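Local coordinates for butyryl-CoA dehydrogenase (PDB 6CXT), which belongs to the flavoprotein family of acyl-CoA dehydrogenases and binds flavin-adenine dinucleotide at sites that two of its subunits build together, at residues I68-I71 / E72-Q76; G339-Y343 / L344-R348. All blocks are in the same frame, centred on the assembly; numbering follows the deposited sequence.

Interaction 1: residues I68-I71 / E72-Q76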
loop_
_atom_site.group_PDB
_atom_site.type_symbol
_atom_site.label_atom_id
_atom_site.label_comp_id
_atom_site.label_asym_id
_atom_site.label_seq_id
_atom_site.Cartn_x
_atom_site.Cartn_y
_atom_site.Cartn_z
ATOM N N ILE B 68 9.159 -28.213 -8.573
ATOM C CA ILE B 68 9.199 -26.808 -8.090
ATOM C C ILE B 68 10.049 -26.664 -6.811
ATOM O O ILE B 68 10.694 -25.632 -6.589
ATOM C CB ILE B 68 7.806 -26.117 -7.986
ATOM C CG1 ILE B 68 6.894 -26.736 -6.957
ATOM C CG2 ILE B 68 7.134 -26.014 -9.368
ATOM C CD1 ILE B 68 7.005 -26.055 -5.604
ATOM N N LYS B 69 10.041 -27.704 -5.972
ATOM C CA LYS B 69 10.818 -27.634 -4.725
ATOM C C LYS B 69 12.292 -27.578 -5.043
ATOM O O LYS B 69 13.062 -26.853 -4.397
ATOM C CB LYS B 69 10.483 -28.824 -3.794
ATOM C CG LYS B 69 11.142 -28.803 -2.416
ATOM C CD LYS B 69 10.801 -27.555 -1.594
ATOM C CE LYS B 69 11.211 -27.751 -0.135
ATOM N NZ LYS B 69 10.819 -26.532 0.648
ATOM N N ILE B 70 12.719 -28.359 -6.042
ATOM C CA ILE B 70 14.152 -28.333 -6.409
ATOM C C ILE B 70 14.490 -26.957 -7.018
ATOM O O ILE B 70 15.530 -26.361 -6.732
ATOM C CB ILE B 70 14.466 -29.460 -7.416
ATOM C CG1 ILE B 70 14.483 -30.807 -6.671
ATOM C CG2 ILE B 70 15.783 -29.205 -8.186
ATOM C CD1 ILE B 70 14.272 -31.969 -7.667
ATOM N N ILE B 71 13.587 -26.451 -7.852
ATOM C CA ILE B 71 13.845 -25.161 -8.508
ATOM C C ILE B 71 13.953 -24.052 -7.427
ATOM O O ILE B 71 14.793 -23.152 -7.511
ATOM C CB ILE B 71 12.722 -24.839 -9.535
ATOM C CG1 ILE B 71 12.807 -25.830 -10.720
ATOM C CG2 ILE B 71 12.849 -23.396 -10.046
ATOM C CD1 ILE B 71 11.651 -25.700 -11.706
ATOM N N GLU B 72 13.048 -24.115 -6.442
ATOM C CA GLU B 72 13.091 -23.153 -5.328
ATOM C C GLU B 72 14.434 -23.214 -4.659
ATOM O O GLU B 72 15.034 -22.161 -4.372
ATOM C CB GLU B 72 12.013 -23.497 -4.310
ATOM C CG GLU B 72 11.998 -22.554 -3.112
ATOM C CD GLU B 72 11.040 -23.033 -2.016
ATOM O OE1 GLU B 72 10.219 -23.953 -2.261
ATOM O OE2 GLU B 72 11.134 -22.507 -0.877
ATOM N N GLY B 73 14.913 -24.447 -4.383
ATOM C CA GLY B 73 16.228 -24.617 -3.763
ATOM C C GLY B 73 17.326 -23.970 -4.590
ATOM O O GLY B 73 18.227 -23.275 -4.068
ATOM N N LEU B 74 17.261 -24.176 -5.897
ATOM C CA LEU B 74 18.281 -23.544 -6.779
ATOM C C LEU B 74 18.151 -22.020 -6.752
ATOM O O LEU B 74 19.159 -21.335 -6.746
ATOM C CB LEU B 74 18.169 -24.039 -8.236
ATOM C CG LEU B 74 18.520 -25.541 -8.443
ATOM C CD1 LEU B 74 18.147 -26.039 -9.839
ATOM C CD2 LEU B 74 20.023 -25.728 -8.172
ATOM N N GLY B 75 16.912 -21.516 -6.738
ATOM C CA GLY B 75 16.681 -20.043 -6.714
ATOM C C GLY B 75 17.257 -19.471 -5.438
ATOM O O GLY B 75 17.713 -18.319 -5.439
ATOM N N GLN B 76 17.239 -20.275 -4.360
ATOM C CA GLN B 76 17.845 -19.831 -3.076
ATOM C C GLN B 76 19.388 -19.837 -3.102
ATOM O O GLN B 76 20.044 -18.872 -2.637
ATOM C CB GLN B 76 17.265 -20.650 -1.874
ATOM C CG GLN B 76 17.699 -20.096 -0.525
ATOM C CD GLN B 76 17.106 -20.898 0.631
ATOM O OE1 GLN B 76 16.007 -21.405 0.545
ATOM N NE2 GLN B 76 17.829 -20.965 1.721
HETATM O O HOH W 1 11.715 -23.829 1.357
#

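Interaction 2: residues G339-Y343 / L344-R348. With FAD (flavin-adenine dinucleotide), chain D.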
loop_
_atom_site.group_PDB
_atom_site.type_symbol
_atom_site.label_atom_id
_atom_site.label_comp_id
_atom_site.label_asym_id
_atom_site.label_seq_id
_atom_site.Cartn_x
_atom_site.Cartn_y
_atom_site.Cartn_z
ATOM N N GLY B 339 20.798 -0.049 3.473
ATOM C CA GLY B 339 21.223 1.379 3.331
ATOM C C GLY B 339 22.113 1.587 2.102
ATOM O O GLY B 339 21.945 0.887 1.081
ATOM N N ALA B 340 23.137 2.464 2.191
ATOM C CA ALA B 340 24.053 2.721 1.027
ATOM C C ALA B 340 24.716 1.492 0.559
ATOM O O ALA B 340 24.891 1.256 -0.695
ATOM C CB ALA B 340 25.103 3.809 1.356
ATOM N N LEU B 341 25.050 0.614 1.507
ATOM C CA LEU B 341 25.687 -0.634 1.105
ATOM C C LEU B 341 24.805 -1.462 0.124
ATOM O O LEU B 341 25.322 -2.166 -0.795
ATOM C CB LEU B 341 26.114 -1.450 2.343
ATOM C CG LEU B 341 26.748 -2.813 2.064
ATOM C CD1 LEU B 341 28.105 -2.639 1.368
ATOM C CD2 LEU B 341 26.924 -3.607 3.356
ATOM N N GLY B 342 23.505 -1.434 0.340
ATOM C CA GLY B 342 22.567 -2.141 -0.619
ATOM C C GLY B 342 22.515 -1.453 -1.991
ATOM O O GLY B 342 22.220 -2.094 -2.986
ATOM N N TYR B 343 22.822 -0.154 -2.051
ATOM C CA TYR B 343 22.768 0.596 -3.303
ATOM C C TYR B 343 24.022 0.320 -4.156
ATOM O O TYR B 343 23.947 0.279 -5.415
ATOM C CB TYR B 343 22.648 2.089 -3.020
ATOM C CG TYR B 343 22.173 2.914 -4.225
ATOM C CD1 TYR B 343 20.828 2.808 -4.688
ATOM C CD2 TYR B 343 23.040 3.777 -4.875
ATOM C CE1 TYR B 343 20.395 3.575 -5.759
ATOM C CE2 TYR B 343 22.619 4.552 -5.953
ATOM C CZ TYR B 343 21.291 4.422 -6.406
ATOM O OH TYR B 343 20.906 5.239 -7.482
ATOM N N LEU B 344 25.131 0.043 -3.492
ATOM C CA LEU B 344 26.371 -0.287 -4.131
ATOM C C LEU B 344 26.286 -1.668 -4.767
ATOM O O LEU B 344 25.711 -2.517 -4.198
ATOM C CB LEU B 344 27.481 -0.354 -3.105
ATOM C CG LEU B 344 28.240 0.901 -2.785
ATOM C CD1 LEU B 344 27.485 2.173 -2.770
ATOM C CD2 LEU B 344 29.266 0.768 -1.685
ATOM N N ASP B 345 26.881 -1.869 -5.927
ATOM C CA ASP B 345 26.846 -3.222 -6.512
ATOM C C ASP B 345 27.519 -4.269 -5.631
ATOM O O ASP B 345 27.070 -5.429 -5.563
ATOM C CB ASP B 345 27.486 -3.210 -7.897
ATOM C CG ASP B 345 26.654 -2.471 -8.918
ATOM O OD1 ASP B 345 25.497 -2.016 -8.640
ATOM O OD2 ASP B 345 27.134 -2.389 -10.048
ATOM N N GLU B 346 28.601 -3.878 -4.956
ATOM C CA GLU B 346 29.346 -4.830 -4.063
ATOM C C GLU B 346 28.516 -5.274 -2.822
ATOM O O GLU B 346 28.894 -6.184 -2.075
ATOM C CB GLU B 346 30.674 -4.175 -3.599
ATOM C CG GLU B 346 30.462 -3.078 -2.512
ATOM C CD GLU B 346 31.736 -2.566 -1.772
ATOM O OE1 GLU B 346 31.703 -2.400 -0.504
ATOM O OE2 GLU B 346 32.759 -2.307 -2.446
ATOM N N GLY B 347 27.440 -4.548 -2.531
ATOM C CA GLY B 347 26.526 -4.920 -1.454
ATOM C C GLY B 347 25.832 -6.242 -1.713
ATOM O O GLY B 347 25.313 -6.870 -0.751
ATOM N N ARG B 348 25.865 -6.675 -2.990
ATOM C CA ARG B 348 25.257 -7.922 -3.498
ATOM C C ARG B 348 23.766 -8.116 -3.128
ATOM O O ARG B 348 23.264 -9.218 -2.787
ATOM C CB ARG B 348 26.133 -9.153 -3.266
ATOM C CG ARG B 348 26.674 -9.431 -1.895
ATOM C CD ARG B 348 27.644 -10.618 -1.973
ATOM N NE ARG B 348 27.387 -11.595 -0.897
ATOM C CZ ARG B 348 26.658 -12.711 -1.017
ATOM N NH1 ARG B 348 26.082 -13.058 -2.179
ATOM N NH2 ARG B 348 26.512 -13.498 0.045
HETATM P PA FAD D . 22.290 2.554 8.162
HETATM O O1A FAD D . 22.286 3.878 8.901
HETATM O O2A FAD D . 23.184 1.374 8.507
HETATM O O5B FAD D . 20.743 2.060 8.050
HETATM C C5B FAD D . 20.384 0.736 7.591
HETATM C C4B FAD D . 18.866 0.625 7.838
HETATM O O4B FAD D . 18.582 0.829 9.246
HETATM C C3B FAD D . 18.103 1.693 7.062
HETATM O O3B FAD D . 16.862 1.063 6.720
HETATM C C2B FAD D . 17.817 2.758 8.144
HETATM O O2B FAD D . 16.692 3.620 7.840
HETATM C C1B FAD D . 17.643 1.878 9.418
HETATM N N9A FAD D . 17.877 2.719 10.612
HETATM C C8A FAD D . 19.063 3.215 11.055
HETATM N N7A FAD D . 18.848 4.043 12.138
HETATM C C5A FAD D . 17.507 4.088 12.372
HETATM C C6A FAD D . 16.583 4.735 13.339
HETATM N N6A FAD D . 17.041 5.589 14.322
HETATM N N1A FAD D . 15.246 4.483 13.197
HETATM C C2A FAD D . 14.729 3.665 12.218
HETATM N N3A FAD D . 15.530 3.034 11.330
HETATM C C4A FAD D . 16.880 3.205 11.349
HETATM N N1 FAD D . 27.040 10.486 2.836
HETATM C C2 FAD D . 27.854 11.600 2.908
HETATM O O2 FAD D . 28.376 11.833 4.033
HETATM N N3 FAD D . 28.116 12.418 1.848
HETATM C C4 FAD D . 27.627 12.142 0.622
HETATM O O4 FAD D . 27.883 12.889 -0.323
HETATM C C4X FAD D . 26.742 10.937 0.456
HETATM N N5 FAD D . 26.228 10.561 -0.737
HETATM C C5X FAD D . 25.484 9.432 -0.900
HETATM C C6 FAD D . 25.001 9.125 -2.200
HETATM C C7 FAD D . 24.246 7.949 -2.392
HETATM C C7M FAD D . 23.770 7.612 -3.783
HETATM C C8 FAD D . 23.954 7.055 -1.259
HETATM C C8M FAD D . 23.140 5.820 -1.456
HETATM C C9 FAD D . 24.403 7.371 0.041
HETATM C C9A FAD D . 25.160 8.547 0.243
HETATM N N10 FAD D . 25.674 8.905 1.531
HETATM C C10 FAD D . 26.471 10.096 1.649
HETATM C "C1'" FAD D . 25.438 8.076 2.704
HETATM C "C2'" FAD D . 23.969 8.247 3.158
HETATM O "O2'" FAD D . 23.693 9.528 3.751
HETATM C "C3'" FAD D . 23.608 7.071 4.051
HETATM O "O3'" FAD D . 23.631 5.900 3.209
HETATM C "C4'" FAD D . 22.329 7.169 4.900
HETATM O "O4'" FAD D . 22.482 8.199 5.929
HETATM C "C5'" FAD D . 22.018 5.835 5.593
HETATM O "O5'" FAD D . 23.204 5.402 6.272
HETATM P P FAD D . 23.706 3.925 6.066
HETATM O O1P FAD D . 24.943 3.678 6.935
HETATM O O2P FAD D . 23.883 3.562 4.604
HETATM O O3P FAD D . 22.566 2.941 6.621
HETATM O O HOH W 2 23.695 -4.230 -3.724
#

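Interaction 1: residues I68-I71 / E72-Q76
K69 lays its aliphatic chain across the carboxylate end of E72, with K69 CD 3.7 Å from E72 OE1. Both chains set out the same way, CG anti to the backbone N (-175° and 179°), but the lysine then bends at chi2 (59°) while the glutamate stays extended, which brings the ammonium back toward the acid, obliquely to the carboxylate. The direct salt bridge is long, K69 NZ lying 3.9 Å from E72 OE1, and a water closes the pair on the other oxygen, accepting from K69 NZ and donating to E72 OE2 at 2.7 Å. Y300 OH is hydrogen-bonded to both K69 NZ and E72 OE1, and R296 forms a salt bridge with E72 OE2, so the buried charges are probably well compensated, an arrangement that would favour the ionised carboxylate. Elsewhere on the turn, I70 CG2 meets L74 CD1 at 4.3 Å, and regular i to i+4 backbone bonds join the two segments, such as L74 N to I70 O at 2.9 Å. Helix 64-77 is packed on several sides: I68, K69 and E72 address helix 279-306, I71 and E72 also pack on helix 248-267, and I70 and L74 rest against helix 7-19.

Interaction 2: residues G339-Y343 / L344-R348
L341 reaches over G347 with its branched end, CD1 coming within 4.0 Å of G347 CA. CG stands anti to the backbone N (chi1 178°), and the chi2 of 67° turns CD1 toward the following turn, where it also meets E346 OE1 at 4.1 Å; the two side chains run at about a right angle to each other. The backbones are close here too: G347 CA makes a CA-H...O contact of 3.1 Å with L341 O, a tight approach that a residue without a side chain permits. L344 lies back along the short helix. Its CG lies beside its own backbone N, and CD1 comes to 3.4 Å from A340 O, the same oxygen that accepts hydrogen bonds from L344 N and Y343 N. A water donates to both G342 O and L344 O. The Y343 ring approaches the flavin's methyl groups, CE2 lying 3.9 Å from FAD C7M, while its hydroxyl is hydrogen-bonded to K354 O of the second subunit. A340 N gives a nearly straight hydrogen bond (167°) of 2.8 Å to FAD O2P. The FAD phosphate thus sits at the start of a short, weakly bonded helix, just after a glycine of positive phi; with S132 and T158 of the second subunit also bonding the FAD, this is part of a flavin site shared by two subunits, as in other acyl-CoA dehydrogenases.

Overall arrangement
Followed from the N terminus, the chain first builds interaction 1 within helix 64-77, in the N-terminal domain, and reaches interaction 2 only much later, after helix 313-338, in the C-terminal domain. The two stand in series, neither nesting nor crossing. Each is local: interaction 1 closes no loop, both segments being one helix, whereas interaction 2 closes only the tight turn after helix 340-343, where the chain leading to helix 351-359 folds back against that short helix. Their centres lie 25 Å apart, and the nearest atoms, about 8 Å apart, do not touch. Helix 248-267 receives side chains from both. Interaction 1 ties helices together inside one subunit; interaction 2 joins the chain to flavin and to a second subunit.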